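Local coordinates for DnaJ homolog subfamily C member 3 (Mus musculus, PDB 3IEG), which acts as a co-chaperone in the unfolded protein response of the endoplasmic reticulum, binding misfolded proteins through its TPR repeats, stimulating HSC70 ATPase and restraining the kinase GCN2, at residues A[307-312]-A[329-334]; A[290-295]-A[313-318]; A[324-329]-A[347-352]; A[251-256]-A[279-284]. All blocks are in the same frame, centred on the assembly; numbering follows the deposited sequence.

Contact 1 (A[307-312]-A[329-334]); sequences NALKDR and YEAAQE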
loop_
_atom_site.group_PDB
_atom_site.type_symbol
_atom_site.label_atom_id
_atom_site.label_comp_id
_atom_site.label_asym_id
_atom_site.label_seq_id
_atom_site.Cartn_x
_atom_site.Cartn_y
_atom_site.Cartn_z
ATOM N N ASN A 307 6.274 -4.377 -27.684
ATOM C CA ASN A 307 5.841 -5.732 -28.074
ATOM C C ASN A 307 4.988 -5.746 -29.343
ATOM O O ASN A 307 5.193 -6.577 -30.236
ATOM C CB ASN A 307 5.069 -6.413 -26.938
ATOM C CG ASN A 307 5.929 -6.700 -25.719
ATOM O OD1 ASN A 307 7.131 -6.937 -25.826
ATOM N ND2 ASN A 307 5.303 -6.693 -24.547
ATOM N N ALA A 308 4.042 -4.814 -29.406
ATOM C CA ALA A 308 3.139 -4.657 -30.551
ATOM C C ALA A 308 3.901 -4.230 -31.800
ATOM O O ALA A 308 3.601 -4.694 -32.904
ATOM C CB ALA A 308 2.022 -3.654 -30.229
ATOM N N LEU A 309 4.883 -3.350 -31.619
ATOM C CA LEU A 309 5.739 -2.925 -32.718
ATOM C C LEU A 309 6.533 -4.093 -33.297
ATOM O O LEU A 309 6.533 -4.304 -34.512
ATOM C CB LEU A 309 6.672 -1.797 -32.279
ATOM C CG LEU A 309 5.964 -0.451 -32.097
ATOM C CD1 LEU A 309 6.840 0.538 -31.343
ATOM C CD2 LEU A 309 5.507 0.116 -33.445
ATOM N N LYS A 310 7.189 -4.853 -32.421
ATOM C CA LYS A 310 7.994 -6.005 -32.827
ATOM C C LYS A 310 7.145 -7.057 -33.522
ATOM O O LYS A 310 7.555 -7.622 -34.541
ATOM C CB LYS A 310 8.695 -6.638 -31.617
ATOM C CG LYS A 310 9.910 -5.863 -31.087
ATOM C CD LYS A 310 10.254 -6.231 -29.633
ATOM C CE LYS A 310 10.683 -7.688 -29.494
ATOM N NZ LYS A 310 10.951 -8.019 -28.071
ATOM N N ASP A 311 5.961 -7.315 -32.969
ATOM C CA ASP A 311 5.086 -8.346 -33.506
ATOM C C ASP A 311 4.468 -7.932 -34.841
ATOM O O ASP A 311 4.360 -8.766 -35.755
ATOM C CB ASP A 311 4.034 -8.782 -32.479
ATOM C CG ASP A 311 4.636 -9.589 -31.341
ATOM O OD1 ASP A 311 5.717 -10.161 -31.531
ATOM O OD2 ASP A 311 4.040 -9.654 -30.251
ATOM N N ARG A 312 4.088 -6.657 -34.962
ATOM C CA ARG A 312 3.639 -6.133 -36.254
ATOM C C ARG A 312 4.779 -6.178 -37.275
ATOM O O ARG A 312 4.573 -6.600 -38.415
ATOM C CB ARG A 312 3.058 -4.721 -36.160
ATOM C CG ARG A 312 2.348 -4.315 -37.446
ATOM C CD ARG A 312 1.493 -3.090 -37.299
ATOM N NE ARG A 312 2.323 -1.899 -37.188
ATOM C CZ ARG A 312 1.861 -0.657 -37.100
ATOM N NH1 ARG A 312 0.552 -0.416 -37.102
ATOM N NH2 ARG A 312 2.722 0.345 -37.000
ATOM N N TYR A 329 10.439 -1.396 -36.300
ATOM C CA TYR A 329 11.580 -1.708 -35.419
ATOM C C TYR A 329 12.278 -0.434 -34.935
ATOM O O TYR A 329 12.645 -0.328 -33.766
ATOM C CB TYR A 329 12.603 -2.650 -36.084
ATOM C CG TYR A 329 12.307 -4.136 -35.950
ATOM C CD1 TYR A 329 12.093 -4.925 -37.077
ATOM C CD2 TYR A 329 12.254 -4.756 -34.702
ATOM C CE1 TYR A 329 11.823 -6.293 -36.965
ATOM C CE2 TYR A 329 11.978 -6.127 -34.580
ATOM C CZ TYR A 329 11.764 -6.886 -35.716
ATOM O OH TYR A 329 11.492 -8.230 -35.619
ATOM N N GLU A 330 12.446 0.528 -35.838
ATOM C CA GLU A 330 13.052 1.816 -35.507
ATOM C C GLU A 330 12.279 2.587 -34.435
ATOM O O GLU A 330 12.884 3.202 -33.554
ATOM C CB GLU A 330 13.231 2.668 -36.771
ATOM C CG GLU A 330 14.529 2.369 -37.523
ATOM C CD GLU A 330 14.477 2.734 -39.000
ATOM O OE1 GLU A 330 13.476 3.341 -39.446
ATOM O OE2 GLU A 330 15.449 2.411 -39.720
ATOM N N ALA A 331 10.952 2.545 -34.514
ATOM C CA ALA A 331 10.087 3.156 -33.508
ATOM C C ALA A 331 10.252 2.481 -32.141
ATOM O O ALA A 331 10.278 3.154 -31.107
ATOM C CB ALA A 331 8.625 3.118 -33.962
ATOM N N ALA A 332 10.370 1.153 -32.148
ATOM C CA ALA A 332 10.567 0.390 -30.927
ATOM C C ALA A 332 11.943 0.663 -30.339
ATOM O O ALA A 332 12.077 0.831 -29.127
ATOM C CB ALA A 332 10.383 -1.089 -31.189
ATOM N N GLN A 333 12.955 0.723 -31.206
ATOM C CA GLN A 333 14.345 0.921 -30.788
ATOM C C GLN A 333 14.568 2.312 -30.204
ATOM O O GLN A 333 15.451 2.505 -29.367
ATOM C CB GLN A 333 15.299 0.699 -31.965
ATOM C CG GLN A 333 16.762 0.474 -31.564
ATOM C CD GLN A 333 17.720 0.418 -32.757
ATOM O OE1 GLN A 333 17.572 1.158 -33.736
ATOM N NE2 GLN A 333 18.714 -0.456 -32.668
ATOM N N GLU A 334 13.753 3.269 -30.640
ATOM C CA GLU A 334 13.929 4.668 -30.278
ATOM C C GLU A 334 14.160 4.896 -28.783
ATOM O O GLU A 334 15.079 5.630 -28.412
ATOM C CB GLU A 334 12.757 5.511 -30.777
ATOM C CG GLU A 334 13.073 6.994 -30.812
ATOM C CD GLU A 334 11.956 7.823 -31.410
ATOM O OE1 GLU A 334 10.818 7.766 -30.894
ATOM O OE2 GLU A 334 12.220 8.548 -32.394
#
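L309 meets A331 and A332 inside TPR 9, where helices 306-318 and 322-333 form the antiparallel hairpin of a tetratricopeptide repeat. The short segments run at 157° to each other, their axes approaching to 8.7 Å, and two of the three residues lining 329-334 on this side are alanines. L309 sets out toward the partner helix, as do both alanines. Its chi1 (-73°) sets CG beside the backbone N, and with chi2 near anti CD1 is the branch that reaches across to the alanine pair, 3.9 Å from A332 CB and 4.1 Å from A331 CB. The same methyl lies 3.7 Å from A332 N, evidence that it rests on the backbone of the facing helix as well as on side chains. The other branch, CD2, packs beside D328, whose carboxylate forms a salt bridge with R312.

A second pairing is of another kind. Y329 leaves its helix away from 307-312, yet its ring swings back, and K310 crosses it at roughly a right angle. CG, near the base of the lysine, approaches the ring obliquely, 4.1 Å from Y329 CE2. Beyond that point the lysine bends at chi3 (64°) and its end leads off; the K310 side chain also touches Q341 of helix 340-357. No hydrogen bond spans the two segments, so the evidence is for a van der Waals interface throughout; even the phenol OH of Y329 stops 4.1 Å from K310 O.

Contact 2 (A[290-295]-A[313-318]); sequences EAIRIC and AEAYLI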
loop_
_atom_site.group_PDB
_atom_site.type_symbol
_atom_site.label_atom_id
_atom_site.label_comp_id
_atom_site.label_asym_id
_atom_site.label_seq_id
_atom_site.Cartn_x
_atom_site.Cartn_y
_atom_site.Cartn_z
ATOM N N GLU A 290 -4.249 -10.807 -40.121
ATOM C CA GLU A 290 -4.908 -10.557 -38.836
ATOM C C GLU A 290 -3.947 -9.888 -37.865
ATOM O O GLU A 290 -4.335 -8.997 -37.118
ATOM C CB GLU A 290 -5.474 -11.843 -38.222
ATOM C CG GLU A 290 -6.473 -12.608 -39.101
ATOM C CD GLU A 290 -5.793 -13.644 -40.005
ATOM O OE1 GLU A 290 -5.064 -13.248 -40.955
ATOM O OE2 GLU A 290 -5.989 -14.860 -39.763
ATOM N N ALA A 291 -2.690 -10.310 -37.898
ATOM C CA ALA A 291 -1.667 -9.735 -37.048
ATOM C C ALA A 291 -1.566 -8.225 -37.219
ATOM O O ALA A 291 -1.606 -7.495 -36.226
ATOM C CB ALA A 291 -0.324 -10.395 -37.302
ATOM N N ILE A 292 -1.459 -7.747 -38.464
ATOM C CA ILE A 292 -1.301 -6.305 -38.674
ATOM C C ILE A 292 -2.560 -5.522 -38.301
ATOM O O ILE A 292 -2.448 -4.390 -37.843
ATOM C CB ILE A 292 -0.773 -5.882 -40.089
ATOM C CG1 ILE A 292 -1.921 -5.579 -41.048
ATOM C CG2 ILE A 292 0.215 -6.899 -40.665
ATOM C CD1 ILE A 292 -1.805 -4.220 -41.736
ATOM N N ARG A 293 -3.741 -6.125 -38.465
ATOM C CA ARG A 293 -4.990 -5.422 -38.150
ATOM C C ARG A 293 -5.071 -5.084 -36.668
ATOM O O ARG A 293 -5.310 -3.933 -36.303
ATOM C CB ARG A 293 -6.247 -6.196 -38.595
ATOM C CG ARG A 293 -6.315 -6.489 -40.097
ATOM C CD ARG A 293 -7.748 -6.789 -40.605
ATOM N NE ARG A 293 -7.725 -7.561 -41.856
ATOM C CZ ARG A 293 -8.714 -7.609 -42.754
ATOM N NH1 ARG A 293 -9.832 -6.911 -42.579
ATOM N NH2 ARG A 293 -8.576 -8.357 -43.849
ATOM N N ILE A 294 -4.848 -6.078 -35.815
ATOM C CA ILE A 294 -5.048 -5.865 -34.383
ATOM C C ILE A 294 -3.824 -5.325 -33.665
ATOM O O ILE A 294 -3.971 -4.644 -32.666
ATOM C CB ILE A 294 -5.677 -7.093 -33.648
ATOM C CG1 ILE A 294 -4.619 -7.961 -32.972
ATOM C CG2 ILE A 294 -6.599 -7.884 -34.596
ATOM C CD1 ILE A 294 -3.889 -8.894 -33.909
ATOM N N CYS A 295 -2.626 -5.601 -34.169
ATOM C CA CYS A 295 -1.447 -4.947 -33.613
ATOM C C CYS A 295 -1.540 -3.442 -33.861
ATOM O O CYS A 295 -1.099 -2.646 -33.027
ATOM C CB CYS A 295 -0.136 -5.521 -34.159
ATOM S SG CYS A 295 0.153 -7.282 -33.801
ATOM N N ALA A 313 5.974 -5.763 -36.857
ATOM C CA ALA A 313 7.156 -5.903 -37.687
ATOM C C ALA A 313 7.263 -7.337 -38.201
ATOM O O ALA A 313 7.212 -7.566 -39.405
ATOM C CB ALA A 313 8.405 -5.507 -36.916
ATOM N N GLU A 314 7.378 -8.304 -37.296
ATOM C CA GLU A 314 7.471 -9.701 -37.710
ATOM C C GLU A 314 6.392 -10.092 -38.732
ATOM O O GLU A 314 6.655 -10.878 -39.641
ATOM C CB GLU A 314 7.462 -10.643 -36.505
ATOM C CG GLU A 314 8.858 -10.992 -35.972
ATOM C CD GLU A 314 8.828 -11.989 -34.800
ATOM O OE1 GLU A 314 8.104 -13.017 -34.900
ATOM O OE2 GLU A 314 9.533 -11.747 -33.781
ATOM N N ALA A 315 5.196 -9.527 -38.599
ATOM C CA ALA A 315 4.110 -9.819 -39.533
ATOM C C ALA A 315 4.315 -9.159 -40.900
ATOM O O ALA A 315 3.925 -9.725 -41.919
ATOM C CB ALA A 315 2.782 -9.421 -38.948
ATOM N N TYR A 316 4.922 -7.971 -40.919
ATOM C CA TYR A 316 5.223 -7.266 -42.174
ATOM C C TYR A 316 6.201 -8.028 -43.063
ATOM O O TYR A 316 6.087 -7.992 -44.287
ATOM C CB TYR A 316 5.768 -5.865 -41.911
ATOM C CG TYR A 316 4.705 -4.831 -41.646
ATOM C CD1 TYR A 316 4.915 -3.812 -40.714
ATOM C CD2 TYR A 316 3.482 -4.865 -42.322
ATOM C CE1 TYR A 316 3.946 -2.860 -40.465
ATOM C CE2 TYR A 316 2.498 -3.910 -42.071
ATOM C CZ TYR A 316 2.744 -2.916 -41.145
ATOM O OH TYR A 316 1.780 -1.971 -40.894
ATOM N N LEU A 317 7.154 -8.706 -42.425
ATOM C CA LEU A 317 8.176 -9.492 -43.108
ATOM C C LEU A 317 7.618 -10.708 -43.856
ATOM O O LEU A 317 8.093 -11.038 -44.947
ATOM C CB LEU A 317 9.257 -9.945 -42.115
ATOM C CG LEU A 317 10.168 -8.895 -41.476
ATOM C CD1 LEU A 317 11.024 -9.533 -40.386
ATOM C CD2 LEU A 317 11.048 -8.225 -42.521
ATOM N N ILE A 318 6.635 -11.390 -43.268
ATOM C CA ILE A 318 5.960 -12.470 -43.982
ATOM C C ILE A 318 5.328 -11.865 -45.232
ATOM O O ILE A 318 5.486 -12.385 -46.332
ATOM C CB ILE A 318 4.930 -13.221 -43.096
ATOM C CG1 ILE A 318 5.623 -13.747 -41.828
ATOM C CG2 ILE A 318 4.270 -14.373 -43.877
ATOM C CD1 ILE A 318 4.685 -14.249 -40.728
#
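A291 and A315 face each other methyl to methyl, and the shape of this contact follows from that pair. Their CB atoms are 3.6 Å apart, and their CA atoms, at 6.3 Å, mark the nearest pairing of the two backbones. With two small residues at this point, the axes of segments 290-295 and 313-318 come within 9.0 Å, at 148° between their directions.

Next to the alanine pair, I292 supplies the main bump. Its CG2 branch projects into a shallow corner whose one wall is the A315 methyl and whose other is the ring of Y316: CG2 is 4.0 Å from A315 CB and likewise 4.0 Å from Y316 CE2. The CG2 methyl stands anti to the carbonyl carbon, the position that turns it across the gap. Y316 helps to make the corner, because its ring bends back toward 290-295 although its side chain starts off along the flank of the helix. The isoleucine and the tyrosine cross at about a right angle, the methyl meeting the ring obliquely.

Both sides of the fit have further support. F282 packs on A291 from helix 268-284, while Y316 also touches E324, A325 and D328 of helix 322-333, so its ring is shared between neighbouring helices. With no hydrogen bond across the segments, complementarity of shape carries the contact. Joining a helix of TPR 8 to one of TPR 9 in antiparallel fashion, it is the repeat-to-repeat stacking by which tetratricopeptide arrays extend into a superhelix.

Contact 3 (A[324-329]-A[347-352]); sequences EAIQDY and EKAQRL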
loop_
_atom_site.group_PDB
_atom_site.type_symbol
_atom_site.label_atom_id
_atom_site.label_comp_id
_atom_site.label_asym_id
_atom_site.label_seq_id
_atom_site.Cartn_x
_atom_site.Cartn_y
_atom_site.Cartn_z
ATOM N N GLU A 324 7.959 -1.222 -44.077
ATOM C CA GLU A 324 7.085 -1.067 -42.916
ATOM C C GLU A 324 7.633 -1.810 -41.702
ATOM O O GLU A 324 7.455 -1.372 -40.563
ATOM C CB GLU A 324 5.676 -1.563 -43.236
ATOM C CG GLU A 324 4.847 -0.622 -44.104
ATOM C CD GLU A 324 4.968 -0.906 -45.600
ATOM O OE1 GLU A 324 5.920 -1.601 -46.029
ATOM O OE2 GLU A 324 4.097 -0.420 -46.354
ATOM N N ALA A 325 8.300 -2.934 -41.957
ATOM C CA ALA A 325 8.891 -3.739 -40.900
ATOM C C ALA A 325 10.016 -2.982 -40.214
ATOM O O ALA A 325 10.048 -2.931 -38.987
ATOM C CB ALA A 325 9.381 -5.072 -41.436
ATOM N N ILE A 326 10.921 -2.380 -40.993
ATOM C CA ILE A 326 12.044 -1.639 -40.407
ATOM C C ILE A 326 11.559 -0.383 -39.682
ATOM O O ILE A 326 12.050 -0.054 -38.604
ATOM C CB ILE A 326 13.215 -1.315 -41.420
ATOM C CG1 ILE A 326 12.934 -0.063 -42.275
ATOM C CG2 ILE A 326 13.631 -2.564 -42.234
ATOM C CD1 ILE A 326 12.805 -0.296 -43.791
ATOM N N GLN A 327 10.571 0.288 -40.264
ATOM C CA GLN A 327 10.002 1.493 -39.691
ATOM C C GLN A 327 9.405 1.226 -38.307
ATOM O O GLN A 327 9.505 2.069 -37.412
ATOM C CB GLN A 327 8.945 2.061 -40.627
ATOM C CG GLN A 327 8.457 3.437 -40.246
ATOM C CD GLN A 327 7.184 3.806 -40.971
ATOM O OE1 GLN A 327 6.166 4.112 -40.345
ATOM N NE2 GLN A 327 7.223 3.759 -42.303
ATOM N N ASP A 328 8.796 0.052 -38.139
ATOM C CA ASP A 328 8.266 -0.368 -36.840
ATOM C C ASP A 328 9.359 -0.762 -35.837
ATOM O O ASP A 328 9.221 -0.480 -34.650
ATOM C CB ASP A 328 7.216 -1.483 -36.993
ATOM C CG ASP A 328 5.785 -0.944 -37.125
ATOM O OD1 ASP A 328 5.562 0.277 -36.976
ATOM O OD2 ASP A 328 4.867 -1.751 -37.368
ATOM N N TYR A 329 10.439 -1.396 -36.300
ATOM C CA TYR A 329 11.580 -1.708 -35.419
ATOM C C TYR A 329 12.278 -0.434 -34.935
ATOM O O TYR A 329 12.645 -0.328 -33.766
ATOM C CB TYR A 329 12.603 -2.650 -36.084
ATOM C CG TYR A 329 12.307 -4.136 -35.950
ATOM C CD1 TYR A 329 12.093 -4.925 -37.077
ATOM C CD2 TYR A 329 12.254 -4.756 -34.702
ATOM C CE1 TYR A 329 11.823 -6.293 -36.965
ATOM C CE2 TYR A 329 11.978 -6.127 -34.580
ATOM C CZ TYR A 329 11.764 -6.886 -35.716
ATOM O OH TYR A 329 11.492 -8.230 -35.619
ATOM N N GLU A 347 18.127 -5.739 -37.916
ATOM C CA GLU A 347 19.221 -6.163 -38.775
ATOM C C GLU A 347 18.830 -7.364 -39.639
ATOM O O GLU A 347 19.358 -7.535 -40.740
ATOM C CB GLU A 347 20.493 -6.419 -37.953
ATOM C CG GLU A 347 21.095 -5.124 -37.375
ATOM C CD GLU A 347 22.213 -5.343 -36.355
ATOM O OE1 GLU A 347 22.807 -6.444 -36.308
ATOM O OE2 GLU A 347 22.506 -4.392 -35.597
ATOM N N LYS A 348 17.892 -8.175 -39.153
ATOM C CA LYS A 348 17.348 -9.271 -39.953
ATOM C C LYS A 348 16.474 -8.733 -41.087
ATOM O O LYS A 348 16.640 -9.120 -42.243
ATOM C CB LYS A 348 16.552 -10.253 -39.095
ATOM C CG LYS A 348 16.264 -11.550 -39.814
ATOM C CD LYS A 348 15.108 -12.294 -39.210
ATOM C CE LYS A 348 14.706 -13.436 -40.130
ATOM N NZ LYS A 348 13.741 -14.387 -39.500
ATOM N N ALA A 349 15.552 -7.836 -40.741
ATOM C CA ALA A 349 14.667 -7.193 -41.708
ATOM C C ALA A 349 15.460 -6.538 -42.835
ATOM O O ALA A 349 15.033 -6.543 -43.986
ATOM C CB ALA A 349 13.781 -6.165 -41.013
ATOM N N GLN A 350 16.619 -5.988 -42.478
ATOM C CA GLN A 350 17.519 -5.342 -43.414
ATOM C C GLN A 350 18.207 -6.337 -44.343
ATOM O O GLN A 350 18.413 -6.037 -45.515
ATOM C CB GLN A 350 18.553 -4.515 -42.660
ATOM C CG GLN A 350 18.019 -3.196 -42.121
ATOM C CD GLN A 350 18.946 -2.563 -41.086
ATOM O OE1 GLN A 350 19.969 -3.144 -40.704
ATOM N NE2 GLN A 350 18.588 -1.367 -40.625
ATOM N N ARG A 351 18.563 -7.513 -43.821
ATOM C CA ARG A 351 19.155 -8.583 -44.640
ATOM C C ARG A 351 18.148 -9.139 -45.645
ATOM O O ARG A 351 18.478 -9.347 -46.815
ATOM C CB ARG A 351 19.718 -9.714 -43.768
ATOM C CG ARG A 351 21.181 -9.530 -43.370
ATOM C CD ARG A 351 21.703 -10.673 -42.471
ATOM N NE ARG A 351 21.441 -10.442 -41.044
ATOM C CZ ARG A 351 20.522 -11.084 -40.316
ATOM N NH1 ARG A 351 19.753 -12.028 -40.857
ATOM N NH2 ARG A 351 20.375 -10.780 -39.030
ATOM N N LEU A 352 16.920 -9.365 -45.181
ATOM C CA LEU A 352 15.846 -9.838 -46.040
ATOM C C LEU A 352 15.538 -8.843 -47.154
ATOM O O LEU A 352 15.375 -9.238 -48.309
ATOM C CB LEU A 352 14.591 -10.146 -45.227
ATOM C CG LEU A 352 14.596 -11.409 -44.367
ATOM C CD1 LEU A 352 13.521 -11.290 -43.303
ATOM C CD2 LEU A 352 14.391 -12.656 -45.203
#
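I326 lays its CG2 branch over the methyl of A349, with 3.8 Å between CG2 of the isoleucine and CB of the alanine. The chi1 of I326 (82°) puts CG1 between the backbone N and the carbonyl carbon, which turns CG2 outward to the facing helix. From there CG2 also grazes the aliphatic part of Q350, whose CG lies 4.4 Å from it. A349 is touched from a second direction by the ring of Y329, more loosely: its CB approaches the ring obliquely, 4.5 Å from Y329 CD1. The alanine thus sits between an isoleucine and a tyrosine one helical turn apart.

The axes of segments 324-329 and 347-352 approach to 9.3 Å and run antiparallel at 163°. The two segments bury 143 Å² between them, both sides summed, a modest patch. Around it, Y329 also packs on I342 and L346, and L317 of helix 306-318 reaches A349 too. Helix 340-357 covers this face of TPR 9, although most of it falls in a region predicted by similarity to be a flexible linker. Neither hydrogen bonds nor salt bridges join the two segments, so between them only apolar contact operates, consistent with packing without directional bonds.

Contact 4 (A[251-256]-A[279-284]); sequences TDATSK and CHCFSK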
loop_
_atom_site.group_PDB
_atom_site.type_symbol
_atom_site.label_atom_id
_atom_site.label_comp_id
_atom_site.label_asym_id
_atom_site.label_seq_id
_atom_site.Cartn_x
_atom_site.Cartn_y
_atom_site.Cartn_z
ATOM N N THR A 251 -3.702 -20.404 -31.270
ATOM C CA THR A 251 -5.125 -20.250 -31.513
ATOM C C THR A 251 -5.944 -20.527 -30.248
ATOM O O THR A 251 -6.972 -19.893 -30.035
ATOM C CB THR A 251 -5.660 -21.017 -32.788
ATOM O OG1 THR A 251 -6.495 -22.105 -32.397
ATOM C CG2 THR A 251 -4.539 -21.516 -33.679
ATOM N N ASP A 252 -5.475 -21.438 -29.400
ATOM C CA ASP A 252 -6.127 -21.652 -28.106
ATOM C C ASP A 252 -5.891 -20.496 -27.136
ATOM O O ASP A 252 -6.778 -20.143 -26.358
ATOM C CB ASP A 252 -5.718 -22.981 -27.468
ATOM C CG ASP A 252 -6.310 -24.189 -28.189
ATOM O OD1 ASP A 252 -7.409 -24.080 -28.778
ATOM O OD2 ASP A 252 -5.672 -25.259 -28.156
ATOM N N ALA A 253 -4.706 -19.899 -27.200
ATOM C CA ALA A 253 -4.411 -18.675 -26.442
ATOM C C ALA A 253 -5.296 -17.503 -26.869
ATOM O O ALA A 253 -5.800 -16.759 -26.033
ATOM C CB ALA A 253 -2.935 -18.299 -26.560
ATOM N N THR A 254 -5.481 -17.342 -28.171
ATOM C CA THR A 254 -6.364 -16.305 -28.678
ATOM C C THR A 254 -7.743 -16.491 -28.058
ATOM O O THR A 254 -8.242 -15.616 -27.340
ATOM C CB THR A 254 -6.416 -16.360 -30.189
ATOM O OG1 THR A 254 -5.104 -16.089 -30.678
ATOM C CG2 THR A 254 -7.368 -15.328 -30.739
ATOM N N SER A 255 -8.313 -17.665 -28.311
ATOM C CA SER A 255 -9.540 -18.123 -27.686
ATOM C C SER A 255 -9.571 -17.812 -26.182
ATOM O O SER A 255 -10.550 -17.259 -25.689
ATOM C CB SER A 255 -9.685 -19.625 -27.949
ATOM O OG SER A 255 -10.670 -20.222 -27.132
ATOM N N LYS A 256 -8.502 -18.157 -25.462
ATOM C CA LYS A 256 -8.419 -17.866 -24.035
ATOM C C LYS A 256 -8.485 -16.379 -23.691
ATOM O O LYS A 256 -9.246 -16.000 -22.807
ATOM C CB LYS A 256 -7.183 -18.491 -23.399
ATOM C CG LYS A 256 -7.466 -19.803 -22.690
ATOM C CD LYS A 256 -8.243 -19.637 -21.406
ATOM C CE LYS A 256 -8.438 -20.994 -20.767
ATOM N NZ LYS A 256 -9.780 -21.530 -20.981
ATOM N N CYS A 279 -2.429 -9.924 -30.442
ATOM C CA CYS A 279 -1.510 -9.427 -31.458
ATOM C C CYS A 279 -0.263 -10.309 -31.551
ATOM O O CYS A 279 0.185 -10.652 -32.646
ATOM C CB CYS A 279 -1.160 -7.970 -31.158
ATOM S SG CYS A 279 0.427 -7.406 -31.771
ATOM N N HIS A 280 0.265 -10.699 -30.391
ATOM C CA HIS A 280 1.395 -11.622 -30.297
ATOM C C HIS A 280 1.038 -12.993 -30.864
ATOM O O HIS A 280 1.808 -13.560 -31.628
ATOM C CB HIS A 280 1.859 -11.741 -28.841
ATOM C CG HIS A 280 3.110 -12.545 -28.661
ATOM N ND1 HIS A 280 4.344 -12.112 -29.098
ATOM C CD2 HIS A 280 3.321 -13.749 -28.075
ATOM C CE1 HIS A 280 5.260 -13.015 -28.794
ATOM N NE2 HIS A 280 4.666 -14.019 -28.172
ATOM N N CYS A 281 -0.134 -13.510 -30.502
ATOM C CA CYS A 281 -0.588 -14.819 -30.974
ATOM C C CYS A 281 -0.651 -14.946 -32.485
ATOM O O CYS A 281 -0.044 -15.847 -33.051
ATOM C CB CYS A 281 -1.933 -15.188 -30.371
ATOM S SG CYS A 281 -1.743 -15.870 -28.748
ATOM N N PHE A 282 -1.364 -14.036 -33.135
ATOM C CA PHE A 282 -1.450 -14.052 -34.592
ATOM C C PHE A 282 -0.075 -13.917 -35.269
ATOM O O PHE A 282 0.230 -14.652 -36.199
ATOM C CB PHE A 282 -2.461 -13.016 -35.095
ATOM C CG PHE A 282 -3.904 -13.461 -34.965
ATOM C CD1 PHE A 282 -4.398 -14.527 -35.733
ATOM C CD2 PHE A 282 -4.773 -12.814 -34.098
ATOM C CE1 PHE A 282 -5.747 -14.941 -35.625
ATOM C CE2 PHE A 282 -6.122 -13.219 -33.985
ATOM C CZ PHE A 282 -6.605 -14.282 -34.744
ATOM N N SER A 283 0.762 -13.014 -34.769
ATOM C CA SER A 283 2.124 -12.855 -35.281
ATOM C C SER A 283 2.921 -14.163 -35.270
ATOM O O SER A 283 3.445 -14.581 -36.297
ATOM C CB SER A 283 2.866 -11.769 -34.495
ATOM O OG SER A 283 4.138 -11.492 -35.065
ATOM N N LYS A 284 3.002 -14.800 -34.106
ATOM C CA LYS A 284 3.788 -16.021 -33.925
ATOM C C LYS A 284 3.177 -17.253 -34.606
ATOM O O LYS A 284 3.885 -18.211 -34.922
ATOM C CB LYS A 284 4.006 -16.303 -32.434
ATOM C CG LYS A 284 4.955 -15.354 -31.723
ATOM C CD LYS A 284 6.415 -15.511 -32.186
ATOM C CE LYS A 284 7.350 -14.625 -31.344
ATOM N NZ LYS A 284 8.517 -14.073 -32.109
#
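A253 and T254 both meet C281 in the more buried half of this contact, where segment 251-256, in TPR 7, meets segment 279-284, in TPR 8. The segments run antiparallel at 163°, with 9.0 Å between their axes. C281 lies between the two residues, all three of them buried: its SG is 3.5 Å from A253 CB, while its CB lies 3.3 Å from T254 OG1. With SG anti to the carbonyl carbon (chi1 -82°), the sulfur is carried to the alanine side. Deeper in, A253 packs on I245 of helix 222-246, and C281 also touches Y250.

Toward F282 the contact is looser and only partly shielded from solvent. The phenylalanine leaves its helix along the flank and only its far end returns, crossing T254 at about a right angle; T254 CG2 is 4.1 Å from F282 CE2, and OG1 lies over one face of the ring. F282 itself is partly exposed.

The neighbouring C279 is in a disulfide with C295; the cysteine at this contact is C281. Chemically, the hydroxyl of T254 is not spent on the partner helix. It hydrogen-bonds to the carbonyl O of Y250, one turn back. No hydrogen bond crosses between the segments, which implies that methyl, thiol and ring packing hold them together, with the threonine's polarity satisfied within its own helix.

How the contacts relate
All four contacts lie toward the C-terminal end of the elongated TPR domain, at antiparallel pairings of successive helices. Along the chain contact 4 closes before contact 2 opens; contact 1 interleaves with contact 2, through helix 306-318, and with contact 3, through helix 322-333 and shared Y329. Centres of contacts 1 and 3 are about 10 Å apart, of 2 and 4 about 12 Å; contacts 3 and 4, about 23 Å apart, do not touch. The C279-C295 disulfide and the E314-K284 salt bridge join contacts 2 and 4, a probable D311-H280 hydrogen bond contacts 1 and 4. Together they build the C-terminal repeats, whereas misfolded proteins bind a groove in the first two TPR repeats.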